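Local structure of putative peptidase (Bacteroides fragilis, 5DYN) at residues B[85-90]-B[189-194]; B[98-101]-B[105-108]; B[124-129]-B[230-235]; B[214-219]-B[236-241]. The protein cleaves peptide bonds as a clostripain-family cysteine protease and probably activates the Bacteroides fragilis toxin, this chain being the C-terminal part of the whole protein. One frame throughout, in Å; residues are numbered along the deposited sequence. Where two conformers were deposited one is given.

Interaction 1: residues B[85-90]-B[189-194]. With NA (sodium ion), chain F.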
loop_
_atom_site.group_PDB
_atom_site.type_symbol
_atom_site.label_atom_id
_atom_site.label_comp_id
_atom_site.label_asym_id
_atom_site.label_seq_id
_atom_site.Cartn_x
_atom_site.Cartn_y
_atom_site.Cartn_z
ATOM N N CYS B 85 -0.207 15.130 -1.821
ATOM C CA CYS B 85 -1.264 15.381 -2.803
ATOM C C CYS B 85 -2.518 14.589 -2.468
ATOM O O CYS B 85 -3.618 15.140 -2.428
ATOM C CB CYS B 85 -0.797 15.028 -4.217
ATOM S SG CYS B 85 0.283 16.248 -4.979
ATOM N N TYR B 86 -2.333 13.294 -2.238
ATOM C CA TYR B 86 -3.416 12.398 -1.863
ATOM C C TYR B 86 -4.150 12.951 -0.646
ATOM O O TYR B 86 -5.381 13.049 -0.639
ATOM C CB TYR B 86 -2.874 11.003 -1.549
ATOM C CG TYR B 86 -3.881 9.874 -1.655
ATOM C CD1 TYR B 86 -3.592 8.723 -2.385
ATOM C CD2 TYR B 86 -5.123 9.964 -1.046
ATOM C CE1 TYR B 86 -4.500 7.692 -2.479
ATOM C CE2 TYR B 86 -6.043 8.939 -1.141
ATOM C CZ TYR B 86 -5.728 7.808 -1.859
ATOM O OH TYR B 86 -6.644 6.791 -1.953
ATOM N N TYR B 87 -3.384 13.323 0.379
ATOM C CA TYR B 87 -3.966 13.789 1.633
ATOM C C TYR B 87 -4.664 15.141 1.498
ATOM O O TYR B 87 -5.797 15.299 1.952
ATOM C CB TYR B 87 -2.899 13.882 2.723
ATOM C CG TYR B 87 -3.441 14.492 3.997
ATOM C CD1 TYR B 87 -4.243 13.750 4.852
ATOM C CD2 TYR B 87 -3.176 15.816 4.333
ATOM C CE1 TYR B 87 -4.756 14.299 6.009
ATOM C CE2 TYR B 87 -3.684 16.374 5.491
ATOM C CZ TYR B 87 -4.474 15.608 6.325
ATOM O OH TYR B 87 -4.988 16.146 7.483
ATOM N N ASP B 88 -3.980 16.110 0.892
ATOM C CA ASP B 88 -4.499 17.474 0.787
ATOM C C ASP B 88 -5.851 17.522 0.089
ATOM O O ASP B 88 -6.714 18.326 0.445
ATOM C CB ASP B 88 -3.506 18.377 0.048
ATOM C CG ASP B 88 -2.301 18.738 0.897
ATOM O OD1 ASP B 88 -2.415 18.699 2.141
ATOM O OD2 ASP B 88 -1.240 19.064 0.322
ATOM N N TYR B 89 -6.032 16.652 -0.899
ATOM C CA TYR B 89 -7.276 16.593 -1.656
ATOM C C TYR B 89 -8.458 16.230 -0.771
ATOM O O TYR B 89 -9.499 16.890 -0.801
ATOM C CB TYR B 89 -7.158 15.580 -2.794
ATOM C CG TYR B 89 -8.349 15.559 -3.724
ATOM C CD1 TYR B 89 -8.397 16.390 -4.835
ATOM C CD2 TYR B 89 -9.423 14.706 -3.496
ATOM C CE1 TYR B 89 -9.480 16.375 -5.694
ATOM C CE2 TYR B 89 -10.514 14.686 -4.347
ATOM C CZ TYR B 89 -10.535 15.523 -5.446
ATOM O OH TYR B 89 -11.613 15.510 -6.303
ATOM N N TYR B 90 -8.293 15.176 0.019
ATOM C CA TYR B 90 -9.386 14.673 0.838
ATOM C C TYR B 90 -9.575 15.488 2.109
ATOM O O TYR B 90 -10.665 15.501 2.680
ATOM C CB TYR B 90 -9.161 13.203 1.193
ATOM C CG TYR B 90 -9.447 12.245 0.058
ATOM C CD1 TYR B 90 -10.710 11.691 -0.102
ATOM C CD2 TYR B 90 -8.453 11.886 -0.843
ATOM C CE1 TYR B 90 -10.976 10.810 -1.133
ATOM C CE2 TYR B 90 -8.710 11.004 -1.877
ATOM C CZ TYR B 90 -9.973 10.470 -2.017
ATOM O OH TYR B 90 -10.237 9.595 -3.046
ATOM N N LYS B 189 -0.098 11.561 7.660
ATOM C CA LYS B 189 -1.129 12.567 7.861
ATOM C C LYS B 189 -2.501 11.920 7.780
ATOM O O LYS B 189 -2.729 11.014 6.973
ATOM C CB LYS B 189 -1.005 13.689 6.828
ATOM C CG LYS B 189 0.231 14.550 6.994
ATOM C CD LYS B 189 0.074 15.506 8.160
ATOM C CE LYS B 189 -1.016 16.529 7.881
ATOM N NZ LYS B 189 -1.107 17.557 8.954
ATOM N N SER B 190 -3.409 12.382 8.628
ATOM C CA SER B 190 -4.763 11.857 8.643
ATOM C C SER B 190 -5.764 12.907 9.083
ATOM O O SER B 190 -5.477 13.731 9.948
ATOM C CB SER B 190 -4.863 10.643 9.566
ATOM O OG SER B 190 -6.193 10.150 9.602
ATOM N N THR B 191 -6.942 12.871 8.475
ATOM C CA THR B 191 -8.070 13.635 8.972
ATOM C C THR B 191 -8.424 13.099 10.357
ATOM O O THR B 191 -8.068 11.966 10.685
ATOM C CB THR B 191 -9.275 13.539 8.016
ATOM O OG1 THR B 191 -9.577 12.163 7.755
ATOM C CG2 THR B 191 -8.962 14.240 6.704
ATOM N N PRO B 192 -9.101 13.916 11.187
ATOM C CA PRO B 192 -9.506 13.452 12.520
ATOM C C PRO B 192 -10.198 12.091 12.485
ATOM O O PRO B 192 -10.005 11.272 13.383
ATOM C CB PRO B 192 -10.468 14.546 12.989
ATOM C CG PRO B 192 -9.973 15.776 12.309
ATOM C CD PRO B 192 -9.452 15.332 10.967
ATOM N N ARG B 193 -10.991 11.854 11.446
ATOM C CA ARG B 193 -11.632 10.562 11.263
ATOM C C ARG B 193 -11.506 10.088 9.814
ATOM O O ARG B 193 -11.250 10.881 8.909
ATOM C CB ARG B 193 -13.104 10.627 11.683
ATOM C CG ARG B 193 -13.305 10.988 13.153
ATOM C CD ARG B 193 -14.618 10.454 13.708
ATOM N NE ARG B 193 -15.774 10.992 13.000
ATOM C CZ ARG B 193 -17.006 10.505 13.114
ATOM N NH1 ARG B 193 -17.241 9.467 13.906
ATOM N NH2 ARG B 193 -18.001 11.054 12.432
ATOM N N ASN B 194 -11.656 8.781 9.617
ATOM C CA ASN B 194 -11.695 8.179 8.287
ATOM C C ASN B 194 -13.019 7.457 8.085
ATOM O O ASN B 194 -13.778 7.258 9.036
ATOM C CB ASN B 194 -10.537 7.193 8.086
ATOM C CG ASN B 194 -9.197 7.878 7.884
ATOM O OD1 ASN B 194 -9.042 9.069 8.148
ATOM N ND2 ASN B 194 -8.217 7.118 7.416
HETATM NA NA NA F . -13.212 14.010 2.500
#
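The aromatic ring of Y87 carries the CB of K189 almost exactly over its middle, an unusually central CH-pi contact in which CB lies 3.7 Å from the ring centroid and only 5° off the ring normal. With CG of Y87 anti to the backbone N (chi1 174°), the ring extends from the helix and presents one face to the lysine. Bends at chi2 and chi3 bring K189 CE back to the same phenol, to 3.6 Å from Y87 CE2. The aliphatic part of K189 therefore does the covering. At the rim the partners are backbone atoms: T191 N lies near the ring plane, 3.6 Å from Y87 CE1, and the phenol OH makes a weak hydrogen bond to S190 O at 3.5 Å. The chain turns away beyond this point, where S190 OG donates to T191 O at 2.8 Å, in the carbonyl plane and on a lone pair. One helical turn on from Y87, the carbonyl O of Y90 lies 3.0 Å from a modelled sodium ion, shared with W105 O. The contact packs helix 78-92 on strand 185-196 of the central mixed sheet, the helix-on-sheet packing of an alpha/beta fold. That strand runs between strands 110-115 and 200-203, with K189 paired to V111 and N194 to F202, while Y86 on the same helix rests on V111.

Interaction 2: residues B[98-101]-B[105-108]. With NA (sodium ion), chain F.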
loop_
_atom_site.group_PDB
_atom_site.type_symbol
_atom_site.label_atom_id
_atom_site.label_comp_id
_atom_site.label_asym_id
_atom_site.label_seq_id
_atom_site.Cartn_x
_atom_site.Cartn_y
_atom_site.Cartn_z
ATOM N N ILE B 98 -20.075 13.821 6.428
ATOM C CA ILE B 98 -21.416 14.317 6.145
ATOM C C ILE B 98 -21.712 14.256 4.650
ATOM O O ILE B 98 -20.997 14.853 3.844
ATOM C CB ILE B 98 -21.601 15.762 6.639
ATOM C CG1 ILE B 98 -21.462 15.823 8.161
ATOM C CG2 ILE B 98 -22.954 16.300 6.209
ATOM C CD1 ILE B 98 -21.469 17.234 8.722
ATOM N N GLY B 99 -22.766 13.530 4.286
ATOM C CA GLY B 99 -23.151 13.379 2.892
ATOM C C GLY B 99 -22.178 12.522 2.106
ATOM O O GLY B 99 -22.030 12.695 0.894
ATOM N N MET B 100 -21.521 11.594 2.801
ATOM C CA MET B 100 -20.474 10.749 2.224
ATOM C C MET B 100 -20.924 9.993 0.977
ATOM O O MET B 100 -21.995 9.387 0.958
ATOM C CB MET B 100 -19.979 9.742 3.268
ATOM C CG MET B 100 -18.540 9.939 3.720
ATOM S SD MET B 100 -17.325 9.506 2.459
ATOM C CE MET B 100 -17.742 7.789 2.181
ATOM N N SER B 101 -20.093 10.038 -0.062
ATOM C CA SER B 101 -20.303 9.239 -1.266
ATOM C C SER B 101 -19.013 9.170 -2.072
ATOM O O SER B 101 -18.063 9.903 -1.800
ATOM C CB SER B 101 -21.428 9.820 -2.126
ATOM O OG SER B 101 -20.977 10.939 -2.867
ATOM N N TRP B 105 -16.504 12.671 -1.646
ATOM C CA TRP B 105 -15.910 12.048 -0.471
ATOM C C TRP B 105 -15.582 13.064 0.616
ATOM O O TRP B 105 -14.630 13.832 0.494
ATOM C CB TRP B 105 -14.648 11.281 -0.854
ATOM C CG TRP B 105 -14.274 10.256 0.162
ATOM C CD1 TRP B 105 -13.544 10.454 1.296
ATOM C CD2 TRP B 105 -14.622 8.866 0.144
ATOM N NE1 TRP B 105 -13.412 9.272 1.985
ATOM C CE2 TRP B 105 -14.064 8.282 1.299
ATOM C CE3 TRP B 105 -15.348 8.059 -0.739
ATOM C CZ2 TRP B 105 -14.209 6.928 1.596
ATOM C CZ3 TRP B 105 -15.491 6.716 -0.444
ATOM C CH2 TRP B 105 -14.924 6.163 0.714
ATOM N N THR B 106 -16.369 13.048 1.687
ATOM C CA THR B 106 -16.159 13.950 2.814
ATOM C C THR B 106 -15.637 13.206 4.040
ATOM O O THR B 106 -15.528 13.778 5.127
ATOM C CB THR B 106 -17.457 14.676 3.188
ATOM O OG1 THR B 106 -18.450 13.710 3.547
ATOM C CG2 THR B 106 -17.958 15.501 2.016
ATOM N N GLY B 107 -15.312 11.930 3.858
ATOM C CA GLY B 107 -14.901 11.078 4.957
ATOM C C GLY B 107 -13.425 11.175 5.288
ATOM O O GLY B 107 -12.955 10.568 6.249
ATOM N N GLY B 108 -12.688 11.937 4.490
ATOM C CA GLY B 108 -11.270 12.118 4.730
ATOM C C GLY B 108 -10.441 10.916 4.322
ATOM O O GLY B 108 -10.900 10.063 3.558
HETATM NA NA NA F . -13.212 14.010 2.500
#
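M100 lies over one face of the W105 indole, its sulfur and its methyl group each taking a different ring. M100 SD stands 3.7 Å from the centroid of the W105 five-membered ring, 13° off the normal, a Met-aromatic contact. M100 CE lies 3.5 Å from the centroid of the W105 six-membered ring, a CH-pi contact. Bends at chi2 and chi3 fold the thioether flat along the indole, and they also bring M100 SD to 3.4 Å from G107 N. Beside this contact, T106 OG1 donates to I98 O at 2.8 Å. The hydroxyl approaches from above the carbonyl plane, 60° out of it, and does not use a lone pair direction. T106 is held further by backbone hydrogen bonds to D95 and G97, within the long loop between helix 78-92 and strand 110-115. W105 O lies 2.5 Å from a modelled sodium ion, near Y90 O and the backbone N of G108, a neighbour that leaves the ion's identity uncertain. The indole meets the ring of Y90 edge-to-face, and W105 NE1 makes a weak bond to G108 O. Across the two segments the chemistry is thus mainly thioether and methyl over an indole face, with one side-chain-to-backbone hydrogen bond, and the ion lies apart from the sulfur.

Interaction 3: residues B[124-129]-B[230-235]. With NA (sodium ion), chain G.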
loop_
_atom_site.group_PDB
_atom_site.type_symbol
_atom_site.label_atom_id
_atom_site.label_comp_id
_atom_site.label_asym_id
_atom_site.label_seq_id
_atom_site.Cartn_x
_atom_site.Cartn_y
_atom_site.Cartn_z
ATOM N N VAL B 124 15.446 -5.611 13.620
ATOM C CA VAL B 124 16.430 -5.813 14.674
ATOM C C VAL B 124 15.923 -5.208 15.977
ATOM O O VAL B 124 15.917 -5.865 17.017
ATOM C CB VAL B 124 17.798 -5.189 14.313
ATOM C CG1 VAL B 124 18.771 -5.325 15.474
ATOM C CG2 VAL B 124 18.367 -5.840 13.064
ATOM N N ALA B 125 15.488 -3.954 15.901
ATOM C CA ALA B 125 14.959 -3.242 17.056
ATOM C C ALA B 125 13.795 -3.989 17.692
ATOM O O ALA B 125 13.710 -4.103 18.916
ATOM C CB ALA B 125 14.523 -1.845 16.658
ATOM N N THR B 126 12.901 -4.500 16.853
ATOM C CA THR B 126 11.711 -5.191 17.332
ATOM C C THR B 126 12.067 -6.522 17.990
ATOM O O THR B 126 11.440 -6.923 18.973
ATOM C CB THR B 126 10.712 -5.428 16.187
ATOM O OG1 THR B 126 10.494 -4.197 15.484
ATOM C CG2 THR B 126 9.395 -5.926 16.729
ATOM N N SER B 127 13.089 -7.194 17.462
ATOM C CA SER B 127 13.527 -8.475 18.014
ATOM C C SER B 127 14.110 -8.323 19.417
ATOM O O SER B 127 14.155 -9.284 20.179
ATOM C CB SER B 127 14.552 -9.140 17.091
ATOM O OG SER B 127 15.745 -8.382 17.022
ATOM N N LYS B 128 14.553 -7.117 19.756
ATOM C CA LYS B 128 15.072 -6.841 21.093
ATOM C C LYS B 128 13.932 -6.645 22.090
ATOM O O LYS B 128 14.139 -6.686 23.301
ATOM C CB LYS B 128 15.971 -5.601 21.081
ATOM C CG LYS B 128 17.212 -5.726 20.206
ATOM C CD LYS B 128 18.022 -4.434 20.195
ATOM C CE LYS B 128 19.446 -4.677 19.700
ATOM N NZ LYS B 128 20.290 -3.446 19.748
ATOM N N VAL B 129 12.726 -6.433 21.574
ATOM C CA VAL B 129 11.576 -6.121 22.416
ATOM C C VAL B 129 10.643 -7.310 22.624
ATOM O O VAL B 129 10.358 -7.694 23.759
ATOM C CB VAL B 129 10.752 -4.962 21.819
ATOM C CG1 VAL B 129 9.478 -4.746 22.622
ATOM C CG2 VAL B 129 11.585 -3.687 21.763
ATOM N N THR B 230 5.080 -15.159 7.026
ATOM C CA THR B 230 5.613 -13.854 6.652
ATOM C C THR B 230 7.096 -13.781 6.998
ATOM O O THR B 230 7.546 -14.400 7.963
ATOM C CB THR B 230 4.858 -12.700 7.347
ATOM O OG1 THR B 230 5.091 -12.745 8.759
ATOM C CG2 THR B 230 3.373 -12.806 7.090
ATOM N N GLU B 231 7.859 -13.039 6.203
ATOM C CA GLU B 231 9.286 -12.884 6.451
ATOM C C GLU B 231 9.533 -11.979 7.656
ATOM O O GLU B 231 10.551 -12.098 8.338
ATOM C CB GLU B 231 9.989 -12.327 5.212
ATOM C CG GLU B 231 9.749 -13.136 3.943
ATOM C CD GLU B 231 10.224 -14.574 4.060
ATOM O OE1 GLU B 231 11.181 -14.831 4.819
ATOM O OE2 GLU B 231 9.637 -15.450 3.391
ATOM N N TRP B 232 8.595 -11.073 7.914
ATOM C CA TRP B 232 8.704 -10.188 9.066
ATOM C C TRP B 232 8.644 -10.988 10.360
ATOM O O TRP B 232 9.393 -10.721 11.291
ATOM C CB TRP B 232 7.603 -9.127 9.048
ATOM C CG TRP B 232 7.518 -8.343 10.321
ATOM C CD1 TRP B 232 6.606 -8.506 11.324
ATOM C CD2 TRP B 232 8.384 -7.280 10.737
ATOM N NE1 TRP B 232 6.845 -7.606 12.334
ATOM C CE2 TRP B 232 7.931 -6.841 12.000
ATOM C CE3 TRP B 232 9.496 -6.651 10.164
ATOM C CZ2 TRP B 232 8.552 -5.805 12.699
ATOM C CZ3 TRP B 232 10.111 -5.623 10.860
ATOM C CH2 TRP B 232 9.638 -5.211 12.115
ATOM N N TYR B 233 7.756 -11.974 10.406
ATOM C CA TYR B 233 7.643 -12.863 11.559
ATOM C C TYR B 233 8.987 -13.486 11.927
ATOM O O TYR B 233 9.361 -13.532 13.098
ATOM C CB TYR B 233 6.616 -13.965 11.278
ATOM C CG TYR B 233 6.691 -15.146 12.224
ATOM C CD1 TYR B 233 5.986 -15.151 13.421
ATOM C CD2 TYR B 233 7.464 -16.262 11.915
ATOM C CE1 TYR B 233 6.052 -16.228 14.286
ATOM C CE2 TYR B 233 7.540 -17.340 12.773
ATOM C CZ TYR B 233 6.832 -17.319 13.954
ATOM O OH TYR B 233 6.907 -18.395 14.806
ATOM N N LYS B 234 9.706 -13.960 10.915
ATOM C CA LYS B 234 10.964 -14.673 11.122
ATOM C C LYS B 234 12.058 -13.787 11.723
ATOM O O LYS B 234 12.955 -14.281 12.408
ATOM C CB LYS B 234 11.442 -15.272 9.795
ATOM C CG LYS B 234 10.464 -16.281 9.198
ATOM C CD LYS B 234 10.778 -16.597 7.743
ATOM C CE LYS B 234 9.704 -17.493 7.133
ATOM N NZ LYS B 234 9.823 -17.583 5.648
ATOM N N VAL B 235 11.975 -12.482 11.484
ATOM C CA VAL B 235 13.026 -11.565 11.917
ATOM C C VAL B 235 12.573 -10.567 12.983
ATOM O O VAL B 235 13.389 -9.823 13.520
ATOM C CB VAL B 235 13.600 -10.767 10.721
ATOM C CG1 VAL B 235 14.297 -11.700 9.743
ATOM C CG2 VAL B 235 12.499 -9.978 10.025
HETATM NA NA NA G . 4.718 -7.650 13.900
#
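T126 meets the edge of the W232 indole, its OG1 lying near the ring plane 3.6 Å from CH2, with CG2 4.1 Å from CZ2. The two side chains cross at about a right angle. A chi1 of -50° sets OG1 anti to the carbonyl carbon, turned back along its own helix, where it hydrogen-bonds L122 O and accepts from W177 NE1. With those partners in place, the approach to W232 is van der Waals contact, perhaps helped by the slight positive charge of the ring C-H groups. Next along, S127 CB touches V235 O at 3.8 Å. The OG of S127 is turned aside, to V124 O, 2.5 Å away and tilted 23° from the carbonyl plane. V129 N bonds T126 O at 2.9 Å. In the alpha/beta fold of this clostripain-family domain, helix 119-127 follows strand 110-115, and the contact joins it to helix 231-236 near the C-terminus of the chain. W232 reaches across from helix 231-236 to touch L122 and A123, and also V38 and E39 of helix 38-43. Its NE1 faces a modelled sodium ion at 2.6 Å, in the ring plane, with T213, Y227 and W238 completing the site. An indole N-H is an unusual neighbour for a cation, which makes the identity of the ion uncertain. At the start of helix 231-236, T230 is the N-cap: its OG1 accepts from Y233 N at 3.2 Å.

Interaction 4: residues B[214-219]-B[236-241]. With NA (sodium ion), chain G.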
loop_
_atom_site.group_PDB
_atom_site.type_symbol
_atom_site.label_atom_id
_atom_site.label_comp_id
_atom_site.label_asym_id
_atom_site.label_seq_id
_atom_site.Cartn_x
_atom_site.Cartn_y
_atom_site.Cartn_z
ATOM N N TYR B 214 0.346 -6.998 12.696
ATOM C CA TYR B 214 -0.575 -8.036 13.124
ATOM C C TYR B 214 -0.371 -8.310 14.608
ATOM O O TYR B 214 0.703 -8.056 15.156
ATOM C CB TYR B 214 -0.385 -9.316 12.303
ATOM C CG TYR B 214 -1.291 -10.450 12.730
ATOM C CD1 TYR B 214 -2.653 -10.416 12.461
ATOM C CD2 TYR B 214 -0.784 -11.551 13.405
ATOM C CE1 TYR B 214 -3.484 -11.445 12.852
ATOM C CE2 TYR B 214 -1.609 -12.586 13.801
ATOM C CZ TYR B 214 -2.956 -12.529 13.522
ATOM O OH TYR B 214 -3.776 -13.560 13.914
ATOM N N ILE B 215 -1.418 -8.798 15.262
ATOM C CA ILE B 215 -1.323 -9.237 16.645
ATOM C C ILE B 215 -2.061 -10.560 16.788
ATOM O O ILE B 215 -3.229 -10.662 16.411
ATOM C CB ILE B 215 -1.910 -8.203 17.632
ATOM C CG1 ILE B 215 -1.215 -6.848 17.480
ATOM C CG2 ILE B 215 -1.781 -8.702 19.061
ATOM C CD1 ILE B 215 -1.779 -5.770 18.369
ATOM N N PRO B 216 -1.370 -11.586 17.309
ATOM C CA PRO B 216 -1.968 -12.905 17.538
ATOM C C PRO B 216 -3.186 -12.840 18.459
ATOM O O PRO B 216 -3.281 -11.960 19.315
ATOM C CB PRO B 216 -0.829 -13.696 18.185
ATOM C CG PRO B 216 0.407 -13.041 17.686
ATOM C CD PRO B 216 0.070 -11.580 17.611
ATOM N N ARG B 217 -4.108 -13.778 18.273
ATOM C CA ARG B 217 -5.353 -13.804 19.026
ATOM C C ARG B 217 -5.824 -15.245 19.159
ATOM O O ARG B 217 -5.670 -16.041 18.233
ATOM C CB ARG B 217 -6.415 -12.950 18.331
ATOM C CG ARG B 217 -6.770 -13.476 16.949
ATOM C CD ARG B 217 -7.097 -12.367 15.986
ATOM N NE ARG B 217 -6.018 -11.393 15.888
ATOM C CZ ARG B 217 -6.155 -10.208 15.305
ATOM N NH1 ARG B 217 -7.322 -9.871 14.775
ATOM N NH2 ARG B 217 -5.135 -9.364 15.253
ATOM N N MET B 218 -6.389 -15.576 20.315
ATOM C CA MET B 218 -6.850 -16.933 20.592
ATOM C C MET B 218 -7.904 -17.399 19.589
ATOM O O MET B 218 -7.991 -18.584 19.272
ATOM C CB MET B 218 -7.416 -17.021 22.013
ATOM C CG MET B 218 -6.379 -16.889 23.115
ATOM S SD MET B 218 -5.167 -18.222 23.092
ATOM C CE MET B 218 -4.117 -17.746 24.462
ATOM N N SER B 219 -8.694 -16.456 19.086
ATOM C CA SER B 219 -9.822 -16.784 18.223
ATOM C C SER B 219 -9.399 -17.274 16.841
ATOM O O SER B 219 -10.152 -17.982 16.175
ATOM C CB SER B 219 -10.739 -15.567 18.070
ATOM O OG SER B 219 -10.038 -14.466 17.517
ATOM N N SER B 236 11.279 -10.551 13.289
ATOM C CA SER B 236 10.737 -9.560 14.215
ATOM C C SER B 236 10.918 -9.951 15.676
ATOM O O SER B 236 10.864 -9.095 16.559
ATOM C CB SER B 236 9.253 -9.330 13.946
ATOM O OG SER B 236 8.531 -10.545 14.051
ATOM N N GLY B 237 11.111 -11.241 15.928
ATOM C CA GLY B 237 11.250 -11.738 17.284
ATOM C C GLY B 237 10.021 -12.496 17.754
ATOM O O GLY B 237 10.017 -13.068 18.846
ATOM N N TRP B 238 8.977 -12.494 16.930
ATOM C CA TRP B 238 7.729 -13.180 17.255
ATOM C C TRP B 238 7.936 -14.670 17.502
ATOM O O TRP B 238 7.254 -15.264 18.339
ATOM C CB TRP B 238 6.696 -12.986 16.139
ATOM C CG TRP B 238 5.838 -11.769 16.313
ATOM C CD1 TRP B 238 5.796 -10.671 15.504
ATOM C CD2 TRP B 238 4.897 -11.526 17.367
ATOM N NE1 TRP B 238 4.887 -9.762 15.985
ATOM C CE2 TRP B 238 4.322 -10.261 17.129
ATOM C CE3 TRP B 238 4.485 -12.255 18.487
ATOM C CZ2 TRP B 238 3.357 -9.709 17.972
ATOM C CZ3 TRP B 238 3.526 -11.707 19.322
ATOM C CH2 TRP B 238 2.976 -10.444 19.061
ATOM N N ALA B 239 8.878 -15.269 16.775
ATOM C CA ALA B 239 9.172 -16.697 16.914
ATOM C C ALA B 239 9.662 -17.040 18.319
ATOM O O ALA B 239 9.504 -18.169 18.782
ATOM C CB ALA B 239 10.204 -17.130 15.879
ATOM N N ASP B 240 10.249 -16.058 18.993
ATOM C CA ASP B 240 10.807 -16.269 20.322
ATOM C C ASP B 240 9.887 -15.781 21.440
ATOM O O ASP B 240 10.282 -15.763 22.604
ATOM C CB ASP B 240 12.168 -15.578 20.431
ATOM C CG ASP B 240 13.178 -16.126 19.444
ATOM O OD1 ASP B 240 13.190 -17.357 19.220
ATOM O OD2 ASP B 240 13.961 -15.327 18.884
ATOM N N THR B 241 8.667 -15.378 21.090
ATOM C CA THR B 241 7.685 -14.994 22.103
ATOM C C THR B 241 6.974 -16.232 22.638
ATOM O O THR B 241 7.079 -17.313 22.064
ATOM C CB THR B 241 6.629 -14.006 21.555
ATOM O OG1 THR B 241 5.883 -14.626 20.501
ATOM C CG2 THR B 241 7.284 -12.735 21.035
HETATM NA NA NA G . 4.718 -7.650 13.900
#
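P216 and W238 reach toward each other from opposite directions and meet in a proline-tryptophan CH-pi contact, in which P216 is tilted against the indole and presents its CG and CD to one face. CG of P216 is 4.1 Å from the centroid of the W238 six-membered ring, 25° off its normal. The nearest pair, P216 CD and W238 CH2 at 3.4 Å, lies at the far rim, so the proline overlaps the outer part of the ring. The pyrrole side of the same indole is turned to a modelled sodium ion, which sits in the ring plane 3.0 Å from W238 NE1, and Y227 meets W238 edge-to-face. On the proline's own segment, R217 folds back on its backbone and grips I215 O side-on with two nitrogens, NH2 at 2.6 Å and NE at 2.9 Å, the oxygen lying 1° from the guanidinium plane. One face of that guanidinium carries CE1 of Y214, whose OH is hydrogen-bonded to N224. The buried contact joins the loop after strand 212-213 to the segment following helix 231-236, where G237 has positive phi and W238 opens a short 3-10 turn. That turn closes on the backbone of the tryptophan itself: W238 O accepts from T241 N at 3.1 Å and from T241 OG1 at 2.6 Å.

In the fold
The four contacts form two pairs on opposite sides of the chain's centre. Interactions 1 and 2 touch through Y90 and W105 and share one modelled ion set among backbone atoms; interaction 2 is nested within the loop that interaction 1 closes. Interactions 3 and 4 touch through Y233 and W238, interleave along the chain, and share another, flanked by two indole nitrogens. Interaction 4 is buried, the others partly so. Helix and sheet meet in interaction 1 and two helices in interaction 3, while 2 and 4 join irregular segments. A weak hydrogen bond spans interaction 1 and a firmer one interaction 2; interaction 3 rests on a hydroxyl at an indole edge, interaction 4 on a proline over an indole face.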